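Local structure of rhamnosidase B (2OKX) at residues T557-D567 / D579-N587; E812-L821 / F871-K880. The protein probably hydrolyses terminal alpha-L-rhamnose from rhamnosides, as an alpha-L-rhamnosidase of glycoside hydrolase family 78. One frame throughout, in Å; residues are numbered along the deposited sequence.

In the fold
Strands dominate the secondary structure of the N-terminal half; helix 544-559 is the first long helix. Interaction 1 comes first. The chain leaves that helix at residue 560, runs through a loop, and returns as helix 577-590, so the contact closes a connection of 11 residues. Interaction 2 opens only after this one has closed. It brackets 49 residues and joins the turn between helices 801-813 and 817-833 to helix 868-876 and strand 879-881. The two are in series and neither nest nor cross. The centres of interaction 1 and interaction 2 lie about 21 Å apart. Helix 801-813 links them: Glu-809 pairs with Arg-581 of interaction 1 and touches Phe-871 of interaction 2.

Interaction 1: residues T557-D567 / D579-N587; sequences TRLCMEDTFVD and DSRNEALVN. With GOL (glycerol), chain J.
The ring of Phe-565 lies against helix 577-590. Over one face sits Ala-584 N, and Phe-565 CZ comes within 3.8 Å of Ala-584 CA. CB of Asn-587 is at the ring edge, near its plane. CB of Ser-580 and CB of Glu-583 approach obliquely. The side chains of Phe-565 and Glu-583 pass each other in opposite directions, with ring and carboxylate planes 35° apart. Without the Phe-565 ring, as with an alanine here, a gap would probably open beside Ala-584, and the Glu-583 side chain would lose a wall. CG of Glu-583 is anti to its carbonyl carbon (chi1 -61°) and the chain then extends, which brings OE2 to 2.7 Å from Val-566 O. Near the helix start, water 1 bridges Asp-567 O and Asp-579 OD1, 2.8 Å from each. A glycerol spans the two acids: O1 bonds Asp-567 OD2 at 3.0 Å, and O3 bonds Asp-579 OD2 at 2.8 Å. It probably comes from the crystallisation liquor but may mark a sugar pocket. Trp-864 touches Asp-579, and Ala-863 touches Glu-583. Helix 595-603 packs on Phe-565 through Val-597 and Cys-600, while helices 627-644 and 801-813 contact Arg-581.

Interaction 2: residues E812-L821 / F871-K880; sequences EKAGRQTLML and FLGSSILGVK
Glu-812 meets Ser-875 and Lys-880 through different carboxylate oxygens. Glu-812 OE2 accepts two hydrogen bonds: from Ser-875 OG at 2.6 Å and from Gln-817 NE2 at 3.0 Å. They come from opposite faces of the carboxylate plane, which clamps the group. Glu-812 OE1 forms a salt bridge with Lys-880 NZ at 2.6 Å. The ammonium arrives on the anti side, 35° out of plane, ending an extended chain. Water 2 bridges Glu-812 OE1 and Ser-875 O, 2.8 Å from each. CG of Glu-812 is anti to the backbone N (chi1 171°), and a bend at chi2 turns the acid to Ser-875. The contact joins the turn of a helical hairpin, with its Schellman motif at Gly-815, to the last helix of the (alpha/alpha)6 barrel expected of this family. The helix segments 817-821 and 871-876 run nearly antiparallel, at 163°. Phe-871 O accepts from both Ser-875 N and Ile-876 N, within a pi-type turn. Beside the polar cluster, Met-820 SD makes an oblique Met-aromatic contact, 4.8 Å from the Phe-871 ring centroid. Leu-821 and Ile-876 meet tip to tip, CD2 to CD1 at 3.7 Å. Lys-880 lies in strand 879-881, and its backbone hydrogen-bonds with Asp-890.

Interaction 1: residues T557-D567 / D579-N587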
ATOM      1  N   THR A 557      11.611   2.461  -5.033  1.00 15.50           N
ATOM      2  CA  THR A 557      11.474   1.074  -5.462  1.00 15.95           C
ATOM      3  C   THR A 557      11.733   0.122  -4.304  1.00 15.22           C
ATOM      4  O   THR A 557      10.999  -0.841  -4.111  1.00 16.94           O
ATOM      5  CB  THR A 557      12.441   0.781  -6.621  1.00 16.05           C
ATOM      6  OG1 THR A 557      12.181   1.708  -7.682  1.00 15.64           O
ATOM      7  CG2 THR A 557      12.253  -0.651  -7.143  1.00 14.03           C
ATOM      8  N   ARG A 558      12.775   0.404  -3.532  1.00 15.42           N
ATOM      9  CA  ARG A 558      13.121  -0.411  -2.373  1.00 17.14           C
ATOM     10  C   ARG A 558      11.940  -0.500  -1.403  1.00 17.81           C
ATOM     11  O   ARG A 558      11.545  -1.591  -0.991  1.00 19.32           O
ATOM     12  CB  ARG A 558      14.343   0.199  -1.678  0.53 18.26           C
ATOM     13  CG  ARG A 558      14.854  -0.532  -0.447  0.53 18.40           C
ATOM     14  CD  ARG A 558      16.296  -0.106  -0.184  0.53 18.23           C
ATOM     15  NE  ARG A 558      16.461   1.341  -0.320  0.53 19.79           N
ATOM     16  CZ  ARG A 558      17.598   1.937  -0.671  0.53 17.83           C
ATOM     17  NH1 ARG A 558      18.676   1.207  -0.926  0.53 19.00           N
ATOM     18  NH2 ARG A 558      17.655   3.258  -0.780  0.53 14.47           N
ATOM     19  N   LEU A 559      11.373   0.650  -1.050  1.00 16.91           N
ATOM     20  CA  LEU A 559      10.263   0.686  -0.100  1.00 17.20           C
ATOM     21  C   LEU A 559       8.964   0.084  -0.621  1.00 18.12           C
ATOM     22  O   LEU A 559       8.067  -0.242   0.162  1.00 18.34           O
ATOM     23  CB  LEU A 559      10.008   2.124   0.363  1.00 17.51           C
ATOM     24  CG  LEU A 559      11.151   2.857   1.066  1.00 15.93           C
ATOM     25  CD1 LEU A 559      10.615   4.187   1.573  1.00 15.49           C
ATOM     26  CD2 LEU A 559      11.704   2.027   2.228  1.00 16.09           C
ATOM     27  N   CYS A 560       8.855  -0.056  -1.936  1.00 16.26           N
ATOM     28  CA  CYS A 560       7.663  -0.633  -2.537  1.00 17.66           C
ATOM     29  C   CYS A 560       7.883  -2.093  -2.902  1.00 18.07           C
ATOM     30  O   CYS A 560       7.175  -2.645  -3.742  1.00 17.77           O
ATOM     31  CB  CYS A 560       7.246   0.157  -3.775  1.00 16.66           C
ATOM     32  SG  CYS A 560       6.586   1.788  -3.374  1.00 18.79           S
ATOM     33  N   MET A 561       8.882  -2.704  -2.272  1.00 18.45           N
ATOM     34  CA  MET A 561       9.181  -4.112  -2.487  1.00 18.56           C
ATOM     35  C   MET A 561       9.101  -4.817  -1.135  1.00 19.78           C
ATOM     36  O   MET A 561      10.024  -4.730  -0.323  1.00 19.29           O
ATOM     37  CB  MET A 561      10.578  -4.290  -3.099  1.00 19.49           C
ATOM     38  CG  MET A 561      10.664  -3.913  -4.576  1.00 18.61           C
ATOM     39  SD  MET A 561      12.343  -3.949  -5.266  1.00 20.39           S
ATOM     40  CE  MET A 561      12.593  -5.715  -5.506  1.00 18.34           C
ATOM     41  N   GLU A 562       7.972  -5.478  -0.888  1.00 20.30           N
ATOM     42  CA  GLU A 562       7.756  -6.227   0.350  1.00 20.03           C
ATOM     43  C   GLU A 562       7.787  -7.687  -0.090  1.00 21.12           C
ATOM     44  O   GLU A 562       8.676  -8.082  -0.841  1.00 22.11           O
ATOM     45  CB  GLU A 562       6.385  -5.885   0.949  1.00 20.25           C
ATOM     46  CG  GLU A 562       6.189  -4.400   1.259  1.00 20.60           C
ATOM     47  CD  GLU A 562       4.868  -4.101   1.950  1.00 23.04           C
ATOM     48  OE1 GLU A 562       4.594  -2.907   2.198  1.00 19.24           O
ATOM     49  OE2 GLU A 562       4.103  -5.049   2.247  1.00 19.62           O
ATOM     50  N   ASP A 563       6.825  -8.488   0.364  1.00 20.90           N
ATOM     51  CA  ASP A 563       6.768  -9.887  -0.058  1.00 21.64           C
ATOM     52  C   ASP A 563       6.295  -9.887  -1.515  1.00 22.08           C
ATOM     53  O   ASP A 563       6.406 -10.887  -2.229  1.00 22.93           O
ATOM     54  CB  ASP A 563       5.804 -10.676   0.826  1.00 22.74           C
ATOM     55  CG  ASP A 563       4.411 -10.097   0.821  1.00 23.02           C
ATOM     56  OD1 ASP A 563       3.510 -10.728   0.227  1.00 23.97           O
ATOM     57  OD2 ASP A 563       4.224  -9.005   1.401  1.00 23.43           O
ATOM     58  N   THR A 564       5.762  -8.744  -1.938  1.00 20.24           N
ATOM     59  CA  THR A 564       5.307  -8.529  -3.310  1.00 20.03           C
ATOM     60  C   THR A 564       5.583  -7.057  -3.582  1.00 20.12           C
ATOM     61  O   THR A 564       5.892  -6.304  -2.657  1.00 18.41           O
ATOM     62  CB  THR A 564       3.779  -8.714  -3.479  1.00 21.58           C
ATOM     63  OG1 THR A 564       3.095  -7.729  -2.692  1.00 21.52           O
ATOM     64  CG2 THR A 564       3.340 -10.108  -3.055  1.00 19.93           C
ATOM     65  N   PHE A 565       5.499  -6.643  -4.842  1.00 19.39           N
ATOM     66  CA  PHE A 565       5.662  -5.228  -5.142  1.00 19.03           C
ATOM     67  C   PHE A 565       4.391  -4.624  -4.553  1.00 20.09           C
ATOM     68  O   PHE A 565       3.371  -5.311  -4.458  1.00 19.91           O
ATOM     69  CB  PHE A 565       5.662  -4.975  -6.656  1.00 18.22           C
ATOM     70  CG  PHE A 565       6.939  -5.365  -7.341  1.00 20.02           C
ATOM     71  CD1 PHE A 565       6.977  -6.459  -8.199  1.00 20.31           C
ATOM     72  CD2 PHE A 565       8.101  -4.629  -7.139  1.00 20.96           C
ATOM     73  CE1 PHE A 565       8.160  -6.815  -8.850  1.00 20.95           C
ATOM     74  CE2 PHE A 565       9.290  -4.975  -7.785  1.00 19.95           C
ATOM     75  CZ  PHE A 565       9.317  -6.073  -8.643  1.00 21.66           C
ATOM     76  N   VAL A 566       4.440  -3.365  -4.137  1.00 17.67           N
ATOM     77  CA  VAL A 566       3.247  -2.710  -3.610  1.00 17.50           C
ATOM     78  C   VAL A 566       3.180  -1.317  -4.212  1.00 18.26           C
ATOM     79  O   VAL A 566       4.188  -0.791  -4.690  1.00 19.35           O
ATOM     80  CB  VAL A 566       3.249  -2.603  -2.054  1.00 18.75           C
ATOM     81  CG1 VAL A 566       3.183  -3.985  -1.438  1.00 18.74           C
ATOM     82  CG2 VAL A 566       4.481  -1.860  -1.570  1.00 19.27           C
ATOM     83  N   ASP A 567       1.990  -0.732  -4.221  1.00 17.26           N
ATOM     84  CA  ASP A 567       1.815   0.605  -4.771  1.00 18.23           C
ATOM     85  C   ASP A 567       2.563   1.624  -3.914  1.00 18.70           C
ATOM     86  O   ASP A 567       3.254   2.496  -4.440  1.00 18.47           O
ATOM     87  CB  ASP A 567       0.318   0.957  -4.853  1.00 17.44           C
ATOM     88  CG  ASP A 567      -0.388   0.879  -3.501  1.00 20.17           C
ATOM     89  OD1 ASP A 567      -0.008   0.026  -2.672  1.00 20.52           O
ATOM     90  OD2 ASP A 567      -1.344   1.657  -3.276  1.00 18.94           O
ATOM     91  N   ASP A 579       0.896  -1.153 -11.402  1.00 22.93           N
ATOM     92  CA  ASP A 579       2.111  -0.534 -10.884  1.00 22.69           C
ATOM     93  C   ASP A 579       3.326  -1.450 -11.038  1.00 23.29           C
ATOM     94  O   ASP A 579       4.416  -0.999 -11.400  1.00 22.77           O
ATOM     95  CB  ASP A 579       1.962  -0.197  -9.393  1.00 22.00           C
ATOM     96  CG  ASP A 579       0.753   0.673  -9.092  1.00 22.89           C
ATOM     97  OD1 ASP A 579       0.886   1.602  -8.262  1.00 21.49           O
ATOM     98  OD2 ASP A 579      -0.330   0.422  -9.659  1.00 21.78           O
ATOM     99  N   SER A 580       3.126  -2.735 -10.758  1.00 22.04           N
ATOM    100  CA  SER A 580       4.207  -3.712 -10.804  1.00 21.90           C
ATOM    101  C   SER A 580       4.966  -3.834 -12.122  1.00 19.58           C
ATOM    102  O   SER A 580       6.128  -4.225 -12.119  1.00 19.65           O
ATOM    103  CB  SER A 580       3.685  -5.094 -10.394  1.00 21.47           C
ATOM    104  OG  SER A 580       2.937  -5.690 -11.437  1.00 23.56           O
ATOM    105  N   ARG A 581       4.324  -3.529 -13.244  1.00 21.55           N
ATOM    106  CA  ARG A 581       5.021  -3.625 -14.525  1.00 21.93           C
ATOM    107  C   ARG A 581       6.202  -2.656 -14.546  1.00 22.08           C
ATOM    108  O   ARG A 581       7.327  -3.044 -14.868  1.00 21.04           O
ATOM    109  CB  ARG A 581       4.072  -3.324 -15.689  1.00 22.51           C
ATOM    110  CG  ARG A 581       4.723  -3.442 -17.071  1.00 23.29           C
ATOM    111  CD  ARG A 581       5.282  -2.109 -17.560  1.00 22.99           C
ATOM    112  NE  ARG A 581       6.042  -2.258 -18.802  1.00 22.50           N
ATOM    113  CZ  ARG A 581       6.434  -1.243 -19.571  1.00 24.83           C
ATOM    114  NH1 ARG A 581       7.120  -1.473 -20.684  1.00 22.52           N
ATOM    115  NH2 ARG A 581       6.135   0.004 -19.234  1.00 24.64           N
ATOM    116  N   ASN A 582       5.950  -1.400 -14.189  1.00 20.06           N
ATOM    117  CA  ASN A 582       7.014  -0.403 -14.169  1.00 20.33           C
ATOM    118  C   ASN A 582       7.993  -0.695 -13.040  1.00 19.16           C
ATOM    119  O   ASN A 582       9.206  -0.589 -13.215  1.00 20.04           O
ATOM    120  CB  ASN A 582       6.436   1.003 -13.990  1.00 18.86           C
ATOM    121  CG  ASN A 582       5.704   1.499 -15.225  1.00 20.24           C
ATOM    122  OD1 ASN A 582       5.632   0.813 -16.246  1.00 21.18           O
ATOM    123  ND2 ASN A 582       5.158   2.705 -15.135  1.00 23.99           N
ATOM    124  N   GLU A 583       7.464  -1.065 -11.879  1.00 18.54           N
ATOM    125  CA  GLU A 583       8.308  -1.358 -10.734  1.00 18.44           C
ATOM    126  C   GLU A 583       9.283  -2.497 -11.027  1.00 18.86           C
ATOM    127  O   GLU A 583      10.422  -2.465 -10.575  1.00 17.76           O
ATOM    128  CB  GLU A 583       7.445  -1.693  -9.513  1.00 20.48           C
ATOM    129  CG  GLU A 583       6.531  -0.550  -9.086  1.00 21.16           C
ATOM    130  CD  GLU A 583       5.596  -0.940  -7.949  1.00 23.66           C
ATOM    131  OE1 GLU A 583       4.865  -1.938  -8.100  1.00 22.18           O
ATOM    132  OE2 GLU A 583       5.588  -0.245  -6.910  1.00 24.04           O
ATOM    133  N   ALA A 584       8.845  -3.490 -11.795  1.00 17.65           N
ATOM    134  CA  ALA A 584       9.716  -4.616 -12.121  1.00 17.67           C
ATOM    135  C   ALA A 584      10.893  -4.151 -12.973  1.00 16.69           C
ATOM    136  O   ALA A 584      12.035  -4.525 -12.722  1.00 18.20           O
ATOM    137  CB  ALA A 584       8.926  -5.711 -12.864  1.00 17.67           C
ATOM    138  N   LEU A 585      10.610  -3.345 -13.991  1.00 17.14           N
ATOM    139  CA  LEU A 585      11.665  -2.843 -14.869  1.00 17.63           C
ATOM    140  C   LEU A 585      12.689  -1.998 -14.117  1.00 18.47           C
ATOM    141  O   LEU A 585      13.895  -2.131 -14.340  1.00 17.43           O
ATOM    142  CB  LEU A 585      11.066  -2.021 -16.009  1.00 19.12           C
ATOM    143  CG  LEU A 585      10.223  -2.800 -17.025  1.00 20.46           C
ATOM    144  CD1 LEU A 585       9.587  -1.828 -18.001  1.00 20.16           C
ATOM    145  CD2 LEU A 585      11.094  -3.808 -17.760  1.00 19.33           C
ATOM    146  N   VAL A 586      12.219  -1.110 -13.245  1.00 14.44           N
ATOM    147  CA  VAL A 586      13.147  -0.286 -12.477  1.00 16.07           C
ATOM    148  C   VAL A 586      13.999  -1.212 -11.617  1.00 16.10           C
ATOM    149  O   VAL A 586      15.217  -1.056 -11.525  1.00 17.12           O
ATOM    150  CB  VAL A 586      12.404   0.705 -11.575  1.00 15.61           C
ATOM    151  CG1 VAL A 586      13.396   1.502 -10.745  1.00 14.22           C
ATOM    152  CG2 VAL A 586      11.564   1.639 -12.432  1.00 16.84           C
ATOM    153  N   ASN A 587      13.345  -2.188 -11.003  1.00 15.94           N
ATOM    154  CA  ASN A 587      14.024  -3.168 -10.166  1.00 16.26           C
ATOM    155  C   ASN A 587      15.151  -3.879 -10.924  1.00 14.27           C
ATOM    156  O   ASN A 587      16.237  -4.088 -10.382  1.00 14.47           O
ATOM    157  CB  ASN A 587      13.010  -4.199  -9.659  1.00 15.93           C
ATOM    158  CG  ASN A 587      13.638  -5.549  -9.385  1.00 18.30           C
ATOM    159  OD1 ASN A 587      14.472  -5.694  -8.492  1.00 18.23           O
ATOM    160  ND2 ASN A 587      13.243  -6.552 -10.167  1.00 16.32           N
TER
HETATM  161  C1  GOL J3007      -2.978   2.560  -5.984  1.00 29.93           C
HETATM  162  O1  GOL J3007      -2.473   3.535  -5.262  1.00 26.76           O
HETATM  163  C2  GOL J3007      -2.596   2.735  -7.457  1.00 30.67           C
HETATM  164  O2  GOL J3007      -1.186   2.786  -7.611  1.00 25.99           O
HETATM  165  C3  GOL J3007      -3.176   1.585  -8.274  1.00 30.02           C
HETATM  166  O3  GOL J3007      -2.822   1.698  -9.650  1.00 31.30           O
HETATM  167  O   HOH W   1       3.418   2.432  -7.276  1.00 19.54           O

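Interaction 2: residues E812-L821 / F871-K880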
ATOM      1  N   GLU A 812      11.927   7.544 -26.242  1.00 22.37           N
ATOM      2  CA  GLU A 812      13.059   6.685 -26.571  1.00 23.97           C
ATOM      3  C   GLU A 812      12.851   6.148 -27.989  1.00 25.07           C
ATOM      4  O   GLU A 812      13.764   6.162 -28.813  1.00 23.98           O
ATOM      5  CB  GLU A 812      13.151   5.520 -25.581  1.00 24.19           C
ATOM      6  CG  GLU A 812      14.174   4.456 -25.961  1.00 23.28           C
ATOM      7  CD  GLU A 812      15.609   4.972 -25.949  1.00 26.59           C
ATOM      8  OE1 GLU A 812      16.469   4.326 -26.579  1.00 26.51           O
ATOM      9  OE2 GLU A 812      15.885   6.011 -25.310  1.00 23.91           O
ATOM     10  N   LYS A 813      11.634   5.690 -28.260  1.00 25.41           N
ATOM     11  CA  LYS A 813      11.277   5.157 -29.569  1.00 27.40           C
ATOM     12  C   LYS A 813      11.433   6.235 -30.643  1.00 27.21           C
ATOM     13  O   LYS A 813      11.829   5.943 -31.770  1.00 27.83           O
ATOM     14  CB  LYS A 813       9.828   4.658 -29.539  1.00 27.55           C
ATOM     15  CG  LYS A 813       9.312   4.089 -30.852  1.00 30.34           C
ATOM     16  CD  LYS A 813       7.867   3.627 -30.702  1.00 33.96           C
ATOM     17  CE  LYS A 813       7.310   3.065 -32.009  1.00 36.61           C
ATOM     18  NZ  LYS A 813       8.022   1.826 -32.431  1.00 38.79           N
ATOM     19  N   ALA A 814      11.124   7.477 -30.283  1.00 26.21           N
ATOM     20  CA  ALA A 814      11.222   8.598 -31.212  1.00 26.67           C
ATOM     21  C   ALA A 814      12.628   9.188 -31.264  1.00 26.39           C
ATOM     22  O   ALA A 814      12.890  10.110 -32.035  1.00 26.56           O
ATOM     23  CB  ALA A 814      10.223   9.678 -30.825  1.00 27.13           C
ATOM     24  N   GLY A 815      13.526   8.664 -30.439  1.00 26.35           N
ATOM     25  CA  GLY A 815      14.890   9.167 -30.416  1.00 25.67           C
ATOM     26  C   GLY A 815      15.006  10.573 -29.849  1.00 25.89           C
ATOM     27  O   GLY A 815      15.815  11.368 -30.319  1.00 25.25           O
ATOM     28  N   ARG A 816      14.205  10.885 -28.833  1.00 23.89           N
ATOM     29  CA  ARG A 816      14.234  12.212 -28.223  1.00 24.84           C
ATOM     30  C   ARG A 816      14.705  12.138 -26.772  1.00 23.96           C
ATOM     31  O   ARG A 816      13.988  12.548 -25.855  1.00 25.11           O
ATOM     32  CB  ARG A 816      12.842  12.850 -28.280  1.00 25.63           C
ATOM     33  CG  ARG A 816      12.246  12.937 -29.680  1.00 29.83           C
ATOM     34  CD  ARG A 816      13.210  13.601 -30.648  1.00 34.42           C
ATOM     35  NE  ARG A 816      13.527  14.974 -30.268  1.00 38.00           N
ATOM     36  CZ  ARG A 816      12.718  16.012 -30.463  1.00 40.95           C
ATOM     37  NH1 ARG A 816      11.536  15.835 -31.037  1.00 42.72           N
ATOM     38  NH2 ARG A 816      13.094  17.229 -30.090  1.00 40.27           N
ATOM     39  N   GLN A 817      15.915  11.622 -26.573  1.00 22.15           N
ATOM     40  CA  GLN A 817      16.479  11.473 -25.238  1.00 21.44           C
ATOM     41  C   GLN A 817      16.691  12.791 -24.503  1.00 22.36           C
ATOM     42  O   GLN A 817      16.504  12.858 -23.288  1.00 21.45           O
ATOM     43  CB  GLN A 817      17.807  10.708 -25.303  1.00 21.19           C
ATOM     44  CG  GLN A 817      17.679   9.210 -25.623  1.00 19.89           C
ATOM     45  CD  GLN A 817      17.475   8.925 -27.099  1.00 22.82           C
ATOM     46  OE1 GLN A 817      17.667   9.798 -27.945  1.00 22.78           O
ATOM     47  NE2 GLN A 817      17.101   7.691 -27.418  1.00 19.62           N
ATOM     48  N   THR A 818      17.080  13.839 -25.225  1.00 21.50           N
ATOM     49  CA  THR A 818      17.305  15.131 -24.587  1.00 22.66           C
ATOM     50  C   THR A 818      16.005  15.681 -24.000  1.00 21.66           C
ATOM     51  O   THR A 818      15.998  16.234 -22.896  1.00 20.81           O
ATOM     52  CB  THR A 818      17.907  16.145 -25.581  1.00 23.89           C
ATOM     53  OG1 THR A 818      19.201  15.687 -25.997  1.00 24.02           O
ATOM     54  CG2 THR A 818      18.053  17.517 -24.925  1.00 25.91           C
ATOM     55  N   LEU A 819      14.910  15.517 -24.734  1.00 20.68           N
ATOM     56  CA  LEU A 819      13.609  15.980 -24.271  1.00 22.88           C
ATOM     57  C   LEU A 819      13.216  15.177 -23.032  1.00 22.65           C
ATOM     58  O   LEU A 819      12.584  15.700 -22.112  1.00 21.42           O
ATOM     59  CB  LEU A 819      12.552  15.778 -25.356  1.00 24.83           C
ATOM     60  CG  LEU A 819      11.156  16.291 -24.994  1.00 29.52           C
ATOM     61  CD1 LEU A 819      11.203  17.805 -24.806  1.00 32.08           C
ATOM     62  CD2 LEU A 819      10.163  15.919 -26.091  1.00 30.10           C
ATOM     63  N   MET A 820      13.587  13.900 -23.029  1.00 20.91           N
ATOM     64  CA  MET A 820      13.300  13.016 -21.908  1.00 20.12           C
ATOM     65  C   MET A 820      14.030  13.540 -20.674  1.00 20.43           C
ATOM     66  O   MET A 820      13.440  13.661 -19.600  1.00 19.45           O
ATOM     67  CB  MET A 820      13.764  11.589 -22.227  1.00 19.91           C
ATOM     68  CG  MET A 820      13.446  10.561 -21.148  1.00 20.64           C
ATOM     69  SD  MET A 820      14.430   9.044 -21.319  1.00 22.34           S
ATOM     70  CE  MET A 820      13.813   8.404 -22.876  1.00 20.23           C
ATOM     71  N   LEU A 821      15.312  13.859 -20.829  1.00 19.30           N
ATOM     72  CA  LEU A 821      16.093  14.378 -19.711  1.00 19.62           C
ATOM     73  C   LEU A 821      15.529  15.685 -19.173  1.00 19.75           C
ATOM     74  O   LEU A 821      15.444  15.877 -17.957  1.00 18.88           O
ATOM     75  CB  LEU A 821      17.557  14.597 -20.116  1.00 19.14           C
ATOM     76  CG  LEU A 821      18.410  13.349 -20.331  1.00 19.14           C
ATOM     77  CD1 LEU A 821      19.873  13.760 -20.452  1.00 17.95           C
ATOM     78  CD2 LEU A 821      18.229  12.392 -19.162  1.00 17.53           C
ATOM     79  N   PHE A 871      15.159   4.518 -17.041  1.00 14.70           N
ATOM     80  CA  PHE A 871      15.623   5.241 -18.220  1.00 15.13           C
ATOM     81  C   PHE A 871      17.035   5.800 -18.216  1.00 14.98           C
ATOM     82  O   PHE A 871      17.667   5.861 -19.271  1.00 14.66           O
ATOM     83  CB  PHE A 871      14.631   6.355 -18.590  1.00 13.95           C
ATOM     84  CG  PHE A 871      13.294   5.838 -19.030  1.00 16.65           C
ATOM     85  CD1 PHE A 871      12.251   5.702 -18.119  1.00 15.09           C
ATOM     86  CD2 PHE A 871      13.105   5.397 -20.337  1.00 14.57           C
ATOM     87  CE1 PHE A 871      11.042   5.130 -18.499  1.00 15.37           C
ATOM     88  CE2 PHE A 871      11.902   4.823 -20.729  1.00 17.18           C
ATOM     89  CZ  PHE A 871      10.866   4.686 -19.809  1.00 17.74           C
ATOM     90  N   LEU A 872      17.545   6.206 -17.057  1.00 13.86           N
ATOM     91  CA  LEU A 872      18.897   6.750 -17.018  1.00 14.47           C
ATOM     92  C   LEU A 872      19.908   5.664 -17.382  1.00 16.70           C
ATOM     93  O   LEU A 872      20.842   5.910 -18.146  1.00 15.11           O
ATOM     94  CB  LEU A 872      19.207   7.348 -15.637  1.00 13.78           C
ATOM     95  CG  LEU A 872      18.359   8.586 -15.301  1.00 15.98           C
ATOM     96  CD1 LEU A 872      18.696   9.106 -13.899  1.00 11.29           C
ATOM     97  CD2 LEU A 872      18.613   9.671 -16.347  1.00 15.36           C
ATOM     98  N   GLY A 873      19.714   4.461 -16.854  1.00 16.09           N
ATOM     99  CA  GLY A 873      20.631   3.380 -17.176  1.00 15.65           C
ATOM    100  C   GLY A 873      20.410   2.804 -18.572  1.00 15.93           C
ATOM    101  O   GLY A 873      21.364   2.402 -19.241  1.00 16.07           O
ATOM    102  N   SER A 874      19.160   2.777 -19.027  1.00 16.18           N
ATOM    103  CA  SER A 874      18.839   2.211 -20.337  1.00 17.13           C
ATOM    104  C   SER A 874      18.951   3.181 -21.513  1.00 19.11           C
ATOM    105  O   SER A 874      19.674   2.925 -22.482  1.00 20.15           O
ATOM    106  CB  SER A 874      17.435   1.595 -20.318  0.53 16.85           C
ATOM    107  OG  SER A 874      16.436   2.578 -20.112  0.53 15.32           O
ATOM    108  N   SER A 875      18.243   4.299 -21.433  1.00 18.81           N
ATOM    109  CA  SER A 875      18.251   5.272 -22.517  1.00 18.23           C
ATOM    110  C   SER A 875      19.483   6.166 -22.614  1.00 18.81           C
ATOM    111  O   SER A 875      19.929   6.489 -23.715  1.00 20.15           O
ATOM    112  CB  SER A 875      17.009   6.163 -22.420  1.00 17.70           C
ATOM    113  OG  SER A 875      15.833   5.446 -22.755  1.00 20.31           O
ATOM    114  N   ILE A 876      20.029   6.557 -21.466  1.00 17.44           N
ATOM    115  CA  ILE A 876      21.170   7.474 -21.405  1.00 15.98           C
ATOM    116  C   ILE A 876      22.539   6.813 -21.262  1.00 16.66           C
ATOM    117  O   ILE A 876      23.416   7.005 -22.108  1.00 17.58           O
ATOM    118  CB  ILE A 876      20.966   8.479 -20.239  1.00 16.62           C
ATOM    119  CG1 ILE A 876      19.551   9.060 -20.308  1.00 15.94           C
ATOM    120  CG2 ILE A 876      22.000   9.590 -20.302  1.00 13.95           C
ATOM    121  CD1 ILE A 876      19.217   9.754 -21.611  1.00 16.55           C
ATOM    122  N   LEU A 877      22.741   6.061 -20.185  1.00 15.00           N
ATOM    123  CA  LEU A 877      24.018   5.379 -19.996  1.00 15.88           C
ATOM    124  C   LEU A 877      24.239   4.510 -21.237  1.00 17.53           C
ATOM    125  O   LEU A 877      25.365   4.372 -21.720  1.00 17.32           O
ATOM    126  CB  LEU A 877      23.980   4.499 -18.751  1.00 12.25           C
ATOM    127  CG  LEU A 877      25.286   3.761 -18.451  1.00 13.77           C
ATOM    128  CD1 LEU A 877      26.414   4.761 -18.154  1.00 13.35           C
ATOM    129  CD2 LEU A 877      25.061   2.840 -17.263  1.00 15.85           C
ATOM    130  N   GLY A 878      23.152   3.920 -21.729  1.00 17.92           N
ATOM    131  CA  GLY A 878      23.214   3.110 -22.936  1.00 17.76           C
ATOM    132  C   GLY A 878      23.121   1.600 -22.827  1.00 17.59           C
ATOM    133  O   GLY A 878      23.359   0.909 -23.814  1.00 19.41           O
ATOM    134  N   VAL A 879      22.762   1.074 -21.660  1.00 16.90           N
ATOM    135  CA  VAL A 879      22.685  -0.379 -21.492  1.00 17.35           C
ATOM    136  C   VAL A 879      21.304  -0.965 -21.760  1.00 17.35           C
ATOM    137  O   VAL A 879      20.346  -0.653 -21.055  1.00 17.00           O
ATOM    138  CB  VAL A 879      23.108  -0.803 -20.065  1.00 17.49           C
ATOM    139  CG1 VAL A 879      23.057  -2.324 -19.935  1.00 17.21           C
ATOM    140  CG2 VAL A 879      24.506  -0.292 -19.758  1.00 17.11           C
ATOM    141  N   LYS A 880      21.214  -1.824 -22.773  1.00 15.71           N
ATOM    142  CA  LYS A 880      19.955  -2.474 -23.123  1.00 18.62           C
ATOM    143  C   LYS A 880      20.133  -3.973 -23.351  1.00 18.46           C
ATOM    144  O   LYS A 880      21.161  -4.412 -23.869  1.00 19.16           O
ATOM    145  CB  LYS A 880      19.361  -1.857 -24.391  1.00 19.50           C
ATOM    146  CG  LYS A 880      18.760  -0.476 -24.206  1.00 22.42           C
ATOM    147  CD  LYS A 880      18.079  -0.020 -25.486  1.00 25.08           C
ATOM    148  CE  LYS A 880      17.408   1.327 -25.319  1.00 26.97           C
ATOM    149  NZ  LYS A 880      16.728   1.737 -26.576  1.00 29.88           N
TER
HETATM  150  O   HOH W   2      19.048   5.125 -25.984  1.00 22.26           O